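PDB 3LIU: putative cell adhesion protein from Parabacteroides distasonis, which probably serves as a fimbrillin-type subunit of a pilus, a surface fibre through which this gut bacterium is thought to adhere. Local coordinates for residues A[114-119]-A[283-288]; A[176-181]-A[305-310]; A[203-208]-A[265-270]; A[238-243]-A[259-264]. One frame throughout, in Å; residues are numbered along the deposited sequence.

Along the chain the segments run 114-119, 176-181, 203-208, 238-243, 259-264, 265-270, 283-288 and 305-310. Interaction 4 is enclosed by interaction 3, both lie within the spans of interactions 1 and 2, and these last two interlock. Strand 193-213 is the common element: strands 113-115, 238-240, 268-270 and 308-319 all pair with it. Interaction 3 pairs strand 268-270 with it, and interaction 4 pairs strand 262-263 in parallel with its neighbour 238-240; interactions 1 and 2, about 12 Å apart, join its sheet to that of strands 172-185 and 282-284. Sequence-distant strands thus form one cluster, its contacts centred from about 5 to 16 Å from the molecule's centre.

Interaction 1: residues A[114-119]-A[283-288]; sequences INLSDE and YVYENT
Glu119 OE2 is gripped by two hydroxyls, Tyr285 across the contact and Thr126 from outside it. The phenol gives its proton in a 2.7 Å bond from Tyr285 OH to Glu119 OE2, received on the anti lone pair, the one turned away from the other carboxylate oxygen. OE2 lies at the edge of the Tyr285 ring, in its plane, while the carboxylate itself stands nearly perpendicular to the ring, the planes 82° apart. The first torsion of Glu119 (chi1 -54°) brings CG to 3.3 Å from Tyr285 OH, and a bend at the second (chi2 -69°) turns the carboxylate onto the hydroxyl. OE1 forms a salt bridge with Lys123.

Carbon meets the ring at one face and near its hydroxyl end. Leu116 CD1 sits 4.0 Å from the Tyr285 ring centroid, almost exactly on the normal, a CH-pi contact over one face. The same methyl lies 3.6 Å from Tyr283 O, so it is wedged between the ring and the backbone of the strand. Ile114 comes in near the hydroxyl end: its CG1 is 3.6 Å from Tyr285 CZ. On the backbone side, Asn115 O stands 3.1 Å from Tyr285 OH.

The 3-10 turn after strand 113-115 brings Glu119 round to the phenol, and Leu116 also bonds through its backbone to Gly210 of strand 193-213. Two hydroxyls at OE2 and a lysine at OE1 would be expected to favour the charged carboxylate in this buried setting. Between them the phenol bond and the leucine methyl restrict the tyrosine, one holding the hydroxyl and the other the ring face.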
loop_
_atom_site.group_PDB
_atom_site.type_symbol
_atom_site.label_atom_id
_atom_site.label_comp_id
_atom_site.label_asym_id
_atom_site.label_seq_id
_atom_site.Cartn_x
_atom_site.Cartn_y
_atom_site.Cartn_z
ATOM N N ILE A 114 7.852 -5.230 6.917
ATOM C CA ILE A 114 7.314 -6.169 5.895
ATOM C C ILE A 114 7.867 -5.752 4.508
ATOM O O ILE A 114 8.302 -4.596 4.333
ATOM C CB ILE A 114 5.735 -6.260 5.923
ATOM C CG1 ILE A 114 5.108 -4.871 5.787
ATOM C CG2 ILE A 114 5.290 -7.106 7.164
ATOM C CD1 ILE A 114 3.482 -4.769 5.778
ATOM N N ASN A 115 7.856 -6.685 3.549
ATOM C CA ASN A 115 8.491 -6.512 2.237
ATOM C C ASN A 115 7.475 -6.622 1.112
ATOM O O ASN A 115 6.653 -7.541 1.075
ATOM C CB ASN A 115 9.589 -7.540 2.047
ATOM C CG ASN A 115 10.602 -7.489 3.151
ATOM O OD1 ASN A 115 11.400 -6.534 3.240
ATOM N ND2 ASN A 115 10.561 -8.490 4.034
ATOM N N LEU A 116 7.518 -5.648 0.222
ATOM C CA LEU A 116 6.467 -5.445 -0.795
ATOM C C LEU A 116 6.355 -6.618 -1.736
ATOM O O LEU A 116 5.263 -6.979 -2.118
ATOM C CB LEU A 116 6.693 -4.136 -1.578
ATOM C CG LEU A 116 5.575 -3.768 -2.567
ATOM C CD1 LEU A 116 4.187 -3.657 -1.850
ATOM C CD2 LEU A 116 5.874 -2.408 -3.302
ATOM N N SER A 117 7.484 -7.255 -2.042
ATOM C CA SER A 117 7.499 -8.365 -2.945
ATOM C C SER A 117 6.711 -9.581 -2.427
ATOM O O SER A 117 6.391 -10.460 -3.237
ATOM C CB SER A 117 8.971 -8.757 -3.299
ATOM O OG SER A 117 9.641 -9.197 -2.130
ATOM N N ASP A 118 6.409 -9.640 -1.116
ATOM C CA ASP A 118 5.493 -10.628 -0.586
ATOM C C ASP A 118 4.028 -10.312 -0.803
ATOM O O ASP A 118 3.211 -11.193 -0.553
ATOM C CB ASP A 118 5.642 -10.821 0.926
ATOM C CG ASP A 118 6.996 -11.397 1.324
ATOM O OD1 ASP A 118 7.556 -12.144 0.541
ATOM O OD2 ASP A 118 7.471 -11.096 2.416
ATOM N N GLU A 119 3.668 -9.097 -1.227
ATOM C CA GLU A 119 2.223 -8.719 -1.253
ATOM C C GLU A 119 1.493 -9.153 -2.529
ATOM O O GLU A 119 1.302 -8.371 -3.447
ATOM C CB GLU A 119 2.041 -7.221 -1.014
ATOM C CG GLU A 119 2.699 -6.712 0.259
ATOM C CD GLU A 119 2.020 -7.202 1.550
ATOM O OE1 GLU A 119 0.976 -7.919 1.510
ATOM O OE2 GLU A 119 2.574 -6.893 2.621
ATOM N N TYR A 283 0.023 -2.491 -6.218
ATOM C CA TYR A 283 0.070 -2.426 -4.789
ATOM C C TYR A 283 1.422 -1.907 -4.321
ATOM O O TYR A 283 2.482 -2.381 -4.761
ATOM C CB TYR A 283 -0.180 -3.808 -4.161
ATOM C CG TYR A 283 -1.458 -4.491 -4.540
ATOM C CD1 TYR A 283 -2.662 -3.767 -4.651
ATOM C CD2 TYR A 283 -1.491 -5.861 -4.783
ATOM C CE1 TYR A 283 -3.845 -4.391 -5.037
ATOM C CE2 TYR A 283 -2.675 -6.494 -5.121
ATOM C CZ TYR A 283 -3.846 -5.760 -5.234
ATOM O OH TYR A 283 -5.021 -6.378 -5.598
ATOM N N VAL A 284 1.368 -0.955 -3.388
ATOM C CA VAL A 284 2.567 -0.269 -2.931
ATOM C C VAL A 284 2.381 -0.030 -1.442
ATOM O O VAL A 284 1.241 -0.090 -0.937
ATOM C CB VAL A 284 2.795 1.114 -3.679
ATOM C CG1 VAL A 284 3.019 0.927 -5.150
ATOM C CG2 VAL A 284 1.627 2.067 -3.458
ATOM N N TYR A 285 3.471 0.248 -0.735
ATOM C CA TYR A 285 3.374 0.660 0.671
ATOM C C TYR A 285 3.271 2.198 0.737
ATOM O O TYR A 285 3.416 2.913 -0.286
ATOM C CB TYR A 285 4.567 0.144 1.511
ATOM C CG TYR A 285 4.645 -1.366 1.753
ATOM C CD1 TYR A 285 3.508 -2.119 2.018
ATOM C CD2 TYR A 285 5.871 -2.022 1.768
ATOM C CE1 TYR A 285 3.572 -3.465 2.262
ATOM C CE2 TYR A 285 5.946 -3.416 2.032
ATOM C CZ TYR A 285 4.808 -4.111 2.260
ATOM O OH TYR A 285 4.806 -5.465 2.476
ATOM N N GLU A 286 3.086 2.708 1.949
ATOM C CA GLU A 286 2.985 4.151 2.134
ATOM C C GLU A 286 4.259 4.847 1.724
ATOM O O GLU A 286 5.370 4.352 1.940
ATOM C CB GLU A 286 2.663 4.533 3.587
ATOM C CG GLU A 286 1.331 3.996 4.093
ATOM C CD GLU A 286 0.836 4.692 5.358
ATOM O OE1 GLU A 286 1.667 4.935 6.262
ATOM O OE2 GLU A 286 -0.404 4.921 5.465
ATOM N N ASN A 287 4.065 5.992 1.097
ATOM C CA ASN A 287 5.108 6.938 0.808
ATOM C C ASN A 287 4.518 8.360 0.749
ATOM O O ASN A 287 3.760 8.702 -0.174
ATOM C CB ASN A 287 5.786 6.607 -0.507
ATOM C CG ASN A 287 6.966 7.535 -0.794
ATOM O OD1 ASN A 287 7.277 8.391 0.022
ATOM N ND2 ASN A 287 7.582 7.402 -1.973
ATOM N N THR A 288 4.797 9.130 1.775
ATOM C CA THR A 288 4.428 10.539 1.838
ATOM C C THR A 288 5.653 11.394 1.886
ATOM O O THR A 288 5.607 12.561 1.526
ATOM C CB THR A 288 3.542 10.868 3.066
ATOM O OG1 THR A 288 4.302 10.723 4.268
ATOM C CG2 THR A 288 2.333 9.921 3.087
#

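Interaction 2: residues A[176-181]-A[305-310]; sequences ASIALA and NHTLLI
Apolar contacts carry this meeting of strands 176-181 and 308-310, and no hydrogen bond crosses it. Leu309 fills the middle. Its CG lies trans to the backbone N (chi1 -179°), which sends CG toward the facing strand. CD1 meets Ile178 CG2 at 4.0 Å, the two side chains running antiparallel past one another. CD2 turns to the neighbouring leucine and lies 4.2 Å from Leu180 CD1. Ile178 has a second partner: its extended branch ends in CD1, 4.0 Å from Thr307 CG2, so the two branches of one isoleucine touch two residues of the segment 305-310. Leu180 continues the apolar layer toward Leu200 and Leu364.

Contact with the main chain is limited to the same leucine methyl. Leu309 CD1 rests 4.2 Å from Leu180 N, over the backbone between Ala179 and Leu180.

Polar atoms at the border find partners elsewhere. Thr307 turns its methyl to Ile178 while its OG1 bonds to Ser207 O and also meets Asn287 ND2, leaving the hydrocarbon side for the interface.

The backbones are too far apart to pair: the strand axes approach to 8.9 Å and run roughly in the same direction, with a crossing angle of -32°. Strand 172-185 bonds instead with strands 282-284 and 358-366, and strand 308-319 with strands 193-213 and 326-336. Two separate sheets therefore face each other through interleaved leucine, isoleucine and threonine side chains, the aligned face-to-face packing of a beta-sandwich core.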
loop_
_atom_site.group_PDB
_atom_site.type_symbol
_atom_site.label_atom_id
_atom_site.label_comp_id
_atom_site.label_asym_id
_atom_site.label_seq_id
_atom_site.Cartn_x
_atom_site.Cartn_y
_atom_site.Cartn_z
ATOM N N ALA A 176 -1.550 0.239 -0.421
ATOM C CA ALA A 176 -2.448 1.110 -1.214
ATOM C C ALA A 176 -2.542 0.515 -2.601
ATOM O O ALA A 176 -1.651 -0.253 -3.013
ATOM C CB ALA A 176 -1.900 2.586 -1.306
ATOM N N SER A 177 -3.610 0.883 -3.332
ATOM C CA SER A 177 -3.829 0.399 -4.683
ATOM C C SER A 177 -3.734 1.572 -5.621
ATOM O O SER A 177 -4.359 2.601 -5.354
ATOM C CB SER A 177 -5.222 -0.198 -4.797
ATOM O OG SER A 177 -5.572 -0.390 -6.168
ATOM N N ILE A 178 -2.927 1.460 -6.683
ATOM C CA ILE A 178 -2.797 2.546 -7.639
ATOM C C ILE A 178 -3.161 2.023 -9.018
ATOM O O ILE A 178 -2.652 0.971 -9.465
ATOM C CB ILE A 178 -1.359 3.176 -7.661
ATOM C CG1 ILE A 178 -0.997 3.751 -6.301
ATOM C CG2 ILE A 178 -1.252 4.282 -8.717
ATOM C CD1 ILE A 178 0.488 4.274 -6.168
ATOM N N ALA A 179 -4.036 2.741 -9.700
ATOM C CA ALA A 179 -4.459 2.353 -11.058
ATOM C C ALA A 179 -4.682 3.561 -11.942
ATOM O O ALA A 179 -5.055 4.636 -11.459
ATOM C CB ALA A 179 -5.712 1.518 -11.007
ATOM N N LEU A 180 -4.414 3.369 -13.237
ATOM C CA LEU A 180 -4.731 4.305 -14.278
ATOM C C LEU A 180 -6.156 4.013 -14.748
ATOM O O LEU A 180 -6.430 2.951 -15.341
ATOM C CB LEU A 180 -3.755 4.172 -15.472
ATOM C CG LEU A 180 -3.984 5.136 -16.645
ATOM C CD1 LEU A 180 -3.538 6.558 -16.309
ATOM C CD2 LEU A 180 -3.328 4.637 -17.948
ATOM N N ALA A 181 -7.043 4.961 -14.473
ATOM C CA ALA A 181 -8.452 4.872 -14.775
ATOM C C ALA A 181 -8.697 5.324 -16.205
ATOM O O ALA A 181 -9.585 4.833 -16.855
ATOM C CB ALA A 181 -9.235 5.741 -13.805
ATOM N N ASN A 305 11.598 11.641 -4.253
ATOM C CA ASN A 305 11.265 10.275 -4.711
ATOM C C ASN A 305 9.888 9.907 -4.176
ATOM O O ASN A 305 9.682 8.903 -3.487
ATOM C CB ASN A 305 12.303 9.222 -4.258
ATOM C CG ASN A 305 13.447 9.003 -5.284
ATOM O OD1 ASN A 305 13.475 9.636 -6.354
ATOM N ND2 ASN A 305 14.419 8.089 -4.936
ATOM N N HIS A 306 8.927 10.753 -4.504
ATOM C CA HIS A 306 7.534 10.393 -4.338
ATOM C C HIS A 306 7.204 9.329 -5.337
ATOM O O HIS A 306 7.811 9.273 -6.411
ATOM C CB HIS A 306 6.681 11.615 -4.580
ATOM C CG HIS A 306 6.765 12.601 -3.469
ATOM N ND1 HIS A 306 6.320 12.308 -2.199
ATOM C CD2 HIS A 306 7.253 13.860 -3.424
ATOM C CE1 HIS A 306 6.522 13.357 -1.421
ATOM N NE2 HIS A 306 7.100 14.303 -2.135
ATOM N N THR A 307 6.245 8.487 -4.992
ATOM C CA THR A 307 5.812 7.423 -5.885
ATOM C C THR A 307 5.169 8.018 -7.131
ATOM O O THR A 307 4.325 8.925 -7.020
ATOM C CB THR A 307 4.823 6.515 -5.163
ATOM O OG1 THR A 307 5.478 5.963 -4.027
ATOM C CG2 THR A 307 4.312 5.397 -6.031
ATOM N N LEU A 308 5.623 7.534 -8.296
ATOM C CA LEU A 308 5.163 8.028 -9.600
ATOM C C LEU A 308 4.393 6.933 -10.284
ATOM O O LEU A 308 4.772 5.751 -10.199
ATOM C CB LEU A 308 6.358 8.423 -10.519
ATOM C CG LEU A 308 7.417 9.373 -9.954
ATOM C CD1 LEU A 308 8.557 9.636 -10.938
ATOM C CD2 LEU A 308 6.838 10.714 -9.477
ATOM N N LEU A 309 3.335 7.345 -10.986
ATOM C CA LEU A 309 2.760 6.586 -12.040
ATOM C C LEU A 309 3.212 7.188 -13.348
ATOM O O LEU A 309 3.027 8.392 -13.614
ATOM C CB LEU A 309 1.219 6.517 -11.945
ATOM C CG LEU A 309 0.599 5.663 -13.075
ATOM C CD1 LEU A 309 -0.548 4.789 -12.603
ATOM C CD2 LEU A 309 0.184 6.503 -14.283
ATOM N N ILE A 310 3.817 6.344 -14.176
ATOM C CA ILE A 310 4.327 6.771 -15.470
ATOM C C ILE A 310 3.688 5.947 -16.589
ATOM O O ILE A 310 3.651 4.689 -16.514
ATOM C CB ILE A 310 5.875 6.613 -15.520
ATOM C CG1 ILE A 310 6.522 7.306 -14.320
ATOM C CG2 ILE A 310 6.494 7.203 -16.873
ATOM C CD1 ILE A 310 8.081 7.193 -14.264
#

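Interaction 3: residues A[203-208]-A[265-270]; sequences VFIASA and DALAKK
Two first torsions settle how Phe204 and Leu267 meet the opposite segment. Phe204 puts CG between its backbone N and carbonyl carbon (chi1 77°), which carries the ring off toward Ile310 and Tyr375 and leaves CB to touch Ala268 CB at 3.8 Å. Leu267 holds CG opposite its carbonyl carbon (chi1 -63°) and then runs extended, so that CD1 reaches Ala208 CB at 3.7 Å.

The motif is an antiparallel beta pairing, strand 268-270 adding on to strand 193-213. Val203 and Lys269 form a hydrogen-bonded pair: Val203 N gives to Lys269 O at 2.9 Å and Lys269 N gives back to Val203 O at 2.8 Å. Phe204 and Ala268 come next as a non-hydrogen-bonded pair, their alpha carbons drawn to 4.2 Å, and both point to one face of the sheet. Val203 and Lys269 occupy the other face, where Phe282 of strand 282-284 packs against both. The lysine chain bends away from Val203, and its NZ makes a salt bridge with Asp275.

Beyond this pair the partner strand gives way to a turn. Ser207, in a left-handed backbone conformation, redirects its own chain, and Ala208 faces Leu267. Ser207 O bonds to Asn287 ND2, while the backbones of Ile205 and Ala208 link to Gly241 and Lys239.

Leu267 O closes the pairing with two approaches. It accepts the hydrogen of Ile205 N at 2.9 Å, nearly along the C=O axis, and Phe204 CA lies 3.3 Å from that same oxygen in a CA-H...O contact.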
loop_
_atom_site.group_PDB
_atom_site.type_symbol
_atom_site.label_atom_id
_atom_site.label_comp_id
_atom_site.label_asym_id
_atom_site.label_seq_id
_atom_site.Cartn_x
_atom_site.Cartn_y
_atom_site.Cartn_z
ATOM N N VAL A 203 2.202 0.997 -18.577
ATOM C CA VAL A 203 2.049 1.738 -17.349
ATOM C C VAL A 203 3.024 1.171 -16.327
ATOM O O VAL A 203 3.199 -0.056 -16.242
ATOM C CB VAL A 203 0.603 1.625 -16.818
ATOM C CG1 VAL A 203 0.409 2.514 -15.596
ATOM C CG2 VAL A 203 -0.420 2.005 -17.928
ATOM N N PHE A 204 3.711 2.024 -15.580
ATOM C CA PHE A 204 4.565 1.520 -14.500
ATOM C C PHE A 204 4.699 2.477 -13.331
ATOM O O PHE A 204 4.347 3.660 -13.433
ATOM C CB PHE A 204 5.944 1.012 -15.024
ATOM C CG PHE A 204 6.956 2.100 -15.367
ATOM C CD1 PHE A 204 6.853 2.817 -16.528
ATOM C CD2 PHE A 204 8.024 2.362 -14.521
ATOM C CE1 PHE A 204 7.784 3.793 -16.866
ATOM C CE2 PHE A 204 8.976 3.341 -14.834
ATOM C CZ PHE A 204 8.867 4.045 -16.025
ATOM N N ILE A 205 5.187 1.933 -12.215
ATOM C CA ILE A 205 5.337 2.695 -10.995
ATOM C C ILE A 205 6.813 2.846 -10.657
ATOM O O ILE A 205 7.579 1.890 -10.848
ATOM C CB ILE A 205 4.645 1.974 -9.805
ATOM C CG1 ILE A 205 3.172 1.727 -10.100
ATOM C CG2 ILE A 205 4.861 2.772 -8.470
ATOM C CD1 ILE A 205 2.324 2.951 -10.430
ATOM N N ALA A 206 7.211 4.028 -10.184
ATOM C CA ALA A 206 8.618 4.282 -9.762
ATOM C C ALA A 206 8.606 4.835 -8.341
ATOM O O ALA A 206 7.632 5.441 -7.928
ATOM C CB ALA A 206 9.320 5.271 -10.727
ATOM N N SER A 207 9.689 4.659 -7.590
ATOM C CA SER A 207 9.741 5.096 -6.200
ATOM C C SER A 207 8.595 4.612 -5.323
ATOM O O SER A 207 8.081 5.360 -4.500
ATOM C CB SER A 207 9.866 6.628 -6.083
ATOM O OG SER A 207 11.037 7.063 -6.755
ATOM N N ALA A 208 8.250 3.328 -5.459
ATOM C CA ALA A 208 7.350 2.639 -4.526
ATOM C C ALA A 208 8.194 2.265 -3.318
ATOM O O ALA A 208 9.222 1.598 -3.481
ATOM C CB ALA A 208 6.769 1.354 -5.194
ATOM N N ASP A 265 8.852 -6.712 -11.070
ATOM C CA ASP A 265 8.050 -6.882 -12.287
ATOM C C ASP A 265 6.556 -6.612 -12.081
ATOM O O ASP A 265 5.858 -6.259 -13.035
ATOM C CB ASP A 265 8.235 -8.293 -12.892
ATOM C CG ASP A 265 9.640 -8.510 -13.474
ATOM O OD1 ASP A 265 10.312 -7.530 -13.799
ATOM O OD2 ASP A 265 10.086 -9.650 -13.538
ATOM N N ALA A 266 6.063 -6.813 -10.865
ATOM C CA ALA A 266 4.650 -6.543 -10.555
ATOM C C ALA A 266 4.312 -5.051 -10.724
ATOM O O ALA A 266 3.144 -4.671 -10.865
ATOM C CB ALA A 266 4.302 -7.024 -9.111
ATOM N N LEU A 267 5.327 -4.199 -10.707
ATOM C CA LEU A 267 5.108 -2.756 -10.844
ATOM C C LEU A 267 5.180 -2.202 -12.273
ATOM O O LEU A 267 5.300 -0.989 -12.453
ATOM C CB LEU A 267 6.093 -1.999 -9.942
ATOM C CG LEU A 267 5.922 -2.283 -8.446
ATOM C CD1 LEU A 267 6.918 -1.420 -7.645
ATOM C CD2 LEU A 267 4.466 -2.012 -8.008
ATOM N N ALA A 268 5.122 -3.078 -13.284
ATOM C CA ALA A 268 4.932 -2.660 -14.700
ATOM C C ALA A 268 3.858 -3.500 -15.383
ATOM O O ALA A 268 3.690 -4.699 -15.078
ATOM C CB ALA A 268 6.264 -2.749 -15.485
ATOM N N LYS A 269 3.110 -2.873 -16.278
ATOM C CA LYS A 269 2.117 -3.585 -17.061
ATOM C C LYS A 269 2.072 -3.042 -18.475
ATOM O O LYS A 269 1.843 -1.829 -18.700
ATOM C CB LYS A 269 0.734 -3.416 -16.450
ATOM C CG LYS A 269 -0.374 -4.193 -17.129
ATOM C CD LYS A 269 -0.601 -5.558 -16.510
ATOM C CE LYS A 269 -1.722 -6.327 -17.219
ATOM N NZ LYS A 269 -1.219 -7.064 -18.402
ATOM N N LYS A 270 2.256 -3.953 -19.414
ATOM C CA LYS A 270 2.039 -3.695 -20.830
ATOM C C LYS A 270 0.527 -3.617 -21.127
ATOM O O LYS A 270 -0.238 -4.379 -20.561
ATOM C CB LYS A 270 2.699 -4.818 -21.633
ATOM C CG LYS A 270 2.638 -4.662 -23.148
ATOM C CD LYS A 270 3.516 -5.724 -23.855
ATOM C CE LYS A 270 3.606 -5.460 -25.365
ATOM N NZ LYS A 270 4.929 -5.872 -25.944
#

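Interaction 4: residues A[238-243]-A[259-264]; sequences YKVGLL and GLQTKY
Thr262 bridges Tyr238 and Val240 with its own N and O, on both sides of its paired residue Lys239, the usual bonding of a parallel beta pair. Its N gives to the carbonyl oxygen of Tyr238, in the carbonyl plane, with Thr262 N to Tyr238 O at 3.1 Å. Its own carbonyl takes the next bond, Val240 N to Thr262 O at 2.9 Å, the donor standing above the carbonyl plane. Val240 O then accepts from Tyr264 N at 2.9 Å, and Lys263 CA comes to 3.0 Å from that oxygen as a CA-H...O contact.

Side chains meet on both faces of the pair. Lys239 and Thr262 point the same way, side by side, with Lys239 CD 3.8 Å from Thr262 CB. On the other face, Lys263 CD packs against Leu243 CG at 3.7 Å, the two chains crossing. The amide of Gln261 lies beside Tyr238 CB, its plane turned 26° from the ring.

Farther out, Leu236 O receives hydrogen bonds from both Lys239 NZ and Thr262 OG1, which keeps that pair together. Tyr238 OH bonds to Glu291 O, and its ring meets Phe227. Val240 packs on Ala206 of strand 193-213.

Gln261 follows an extended chain past CG (chi2 -171°), setting CD 3.6 Å from Tyr238 CB, and its NE2 hydrogen-bonds to both Ser207 OG and Lys258 O.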
loop_
_atom_site.group_PDB
_atom_site.type_symbol
_atom_site.label_atom_id
_atom_site.label_comp_id
_atom_site.label_asym_id
_atom_site.label_seq_id
_atom_site.Cartn_x
_atom_site.Cartn_y
_atom_site.Cartn_z
ATOM N N TYR A 238 13.465 1.433 -2.371
ATOM C CA TYR A 238 12.496 1.867 -3.355
ATOM C C TYR A 238 12.393 0.809 -4.464
ATOM O O TYR A 238 13.399 0.254 -4.886
ATOM C CB TYR A 238 12.886 3.223 -3.992
ATOM C CG TYR A 238 12.664 4.446 -3.130
ATOM C CD1 TYR A 238 11.379 4.832 -2.769
ATOM C CD2 TYR A 238 13.724 5.263 -2.729
ATOM C CE1 TYR A 238 11.156 5.949 -2.034
ATOM C CE2 TYR A 238 13.502 6.391 -1.975
ATOM C CZ TYR A 238 12.186 6.724 -1.634
ATOM O OH TYR A 238 11.893 7.818 -0.885
ATOM N N LYS A 239 11.176 0.577 -4.965
ATOM C CA LYS A 239 10.937 -0.395 -6.001
ATOM C C LYS A 239 10.366 0.253 -7.253
ATOM O O LYS A 239 9.661 1.229 -7.189
ATOM C CB LYS A 239 9.995 -1.513 -5.505
ATOM C CG LYS A 239 10.349 -2.151 -4.172
ATOM C CD LYS A 239 11.774 -2.741 -4.107
ATOM C CE LYS A 239 12.154 -3.163 -2.697
ATOM N NZ LYS A 239 13.549 -3.707 -2.610
ATOM N N VAL A 240 10.706 -0.309 -8.405
ATOM C CA VAL A 240 10.424 0.299 -9.675
ATOM C C VAL A 240 10.125 -0.810 -10.683
ATOM O O VAL A 240 10.760 -1.887 -10.669
ATOM C CB VAL A 240 11.575 1.225 -10.182
ATOM C CG1 VAL A 240 12.894 0.434 -10.512
ATOM C CG2 VAL A 240 11.116 2.018 -11.371
ATOM N N GLY A 241 9.184 -0.536 -11.582
ATOM C CA GLY A 241 8.671 -1.572 -12.495
ATOM C C GLY A 241 9.565 -1.943 -13.671
ATOM O O GLY A 241 9.508 -3.081 -14.191
ATOM N N LEU A 242 10.387 -0.985 -14.085
ATOM C CA LEU A 242 11.318 -1.149 -15.190
ATOM C C LEU A 242 12.672 -0.522 -14.869
ATOM O O LEU A 242 12.749 0.439 -14.086
ATOM C CB LEU A 242 10.751 -0.447 -16.448
ATOM C CG LEU A 242 9.439 -1.005 -16.984
ATOM C CD1 LEU A 242 8.763 0.021 -17.932
ATOM C CD2 LEU A 242 9.675 -2.366 -17.614
ATOM N N LEU A 243 13.725 -1.057 -15.496
ATOM C CA LEU A 243 15.058 -0.486 -15.441
ATOM C C LEU A 243 15.421 0.096 -16.823
ATOM O O LEU A 243 14.945 -0.354 -17.847
ATOM C CB LEU A 243 16.091 -1.518 -15.007
ATOM C CG LEU A 243 15.869 -2.205 -13.663
ATOM C CD1 LEU A 243 16.902 -3.386 -13.429
ATOM C CD2 LEU A 243 15.962 -1.172 -12.579
ATOM N N GLY A 259 18.389 7.499 -7.739
ATOM C CA GLY A 259 18.935 6.247 -7.258
ATOM C C GLY A 259 18.715 5.004 -8.113
ATOM O O GLY A 259 17.778 4.908 -8.930
ATOM N N LEU A 260 19.579 4.022 -7.897
ATOM C CA LEU A 260 19.333 2.694 -8.418
ATOM C C LEU A 260 18.324 2.051 -7.482
ATOM O O LEU A 260 18.635 1.691 -6.371
ATOM C CB LEU A 260 20.625 1.872 -8.493
ATOM C CG LEU A 260 20.594 0.400 -8.937
ATOM C CD1 LEU A 260 19.997 0.244 -10.334
ATOM C CD2 LEU A 260 22.033 -0.216 -8.923
ATOM N N GLN A 261 17.114 1.904 -7.984
ATOM C CA GLN A 261 16.031 1.289 -7.281
ATOM C C GLN A 261 15.927 -0.166 -7.777
ATOM O O GLN A 261 16.403 -0.525 -8.854
ATOM C CB GLN A 261 14.733 2.066 -7.596
ATOM C CG GLN A 261 14.849 3.543 -7.230
ATOM C CD GLN A 261 13.514 4.293 -7.319
ATOM O OE1 GLN A 261 12.463 3.695 -7.585
ATOM N NE2 GLN A 261 13.554 5.593 -7.043
ATOM N N THR A 262 15.287 -0.998 -6.969
ATOM C CA THR A 262 15.129 -2.419 -7.276
ATOM C C THR A 262 13.911 -2.692 -8.159
ATOM O O THR A 262 12.763 -2.323 -7.831
ATOM C CB THR A 262 15.038 -3.203 -5.955
ATOM O OG1 THR A 262 16.230 -2.960 -5.177
ATOM C CG2 THR A 262 14.853 -4.728 -6.184
ATOM N N LYS A 263 14.157 -3.359 -9.287
ATOM C CA LYS A 263 13.095 -3.771 -10.166
ATOM C C LYS A 263 12.182 -4.810 -9.532
ATOM O O LYS A 263 12.632 -5.789 -8.935
ATOM C CB LYS A 263 13.669 -4.353 -11.422
ATOM C CG LYS A 263 12.637 -4.784 -12.463
ATOM C CD LYS A 263 13.304 -4.865 -13.831
ATOM C CE LYS A 263 12.947 -6.078 -14.608
ATOM N NZ LYS A 263 13.689 -7.201 -14.107
ATOM N N TYR A 264 10.902 -4.571 -9.677
ATOM C CA TYR A 264 9.882 -5.492 -9.249
ATOM C C TYR A 264 8.889 -5.560 -10.400
ATOM O O TYR A 264 8.168 -4.593 -10.663
ATOM C CB TYR A 264 9.250 -5.000 -7.927
ATOM C CG TYR A 264 8.193 -5.886 -7.341
ATOM C CD1 TYR A 264 8.248 -7.271 -7.489
ATOM C CD2 TYR A 264 7.168 -5.353 -6.583
ATOM C CE1 TYR A 264 7.275 -8.086 -6.964
ATOM C CE2 TYR A 264 6.171 -6.182 -6.054
ATOM C CZ TYR A 264 6.240 -7.539 -6.252
ATOM O OH TYR A 264 5.281 -8.365 -5.763
#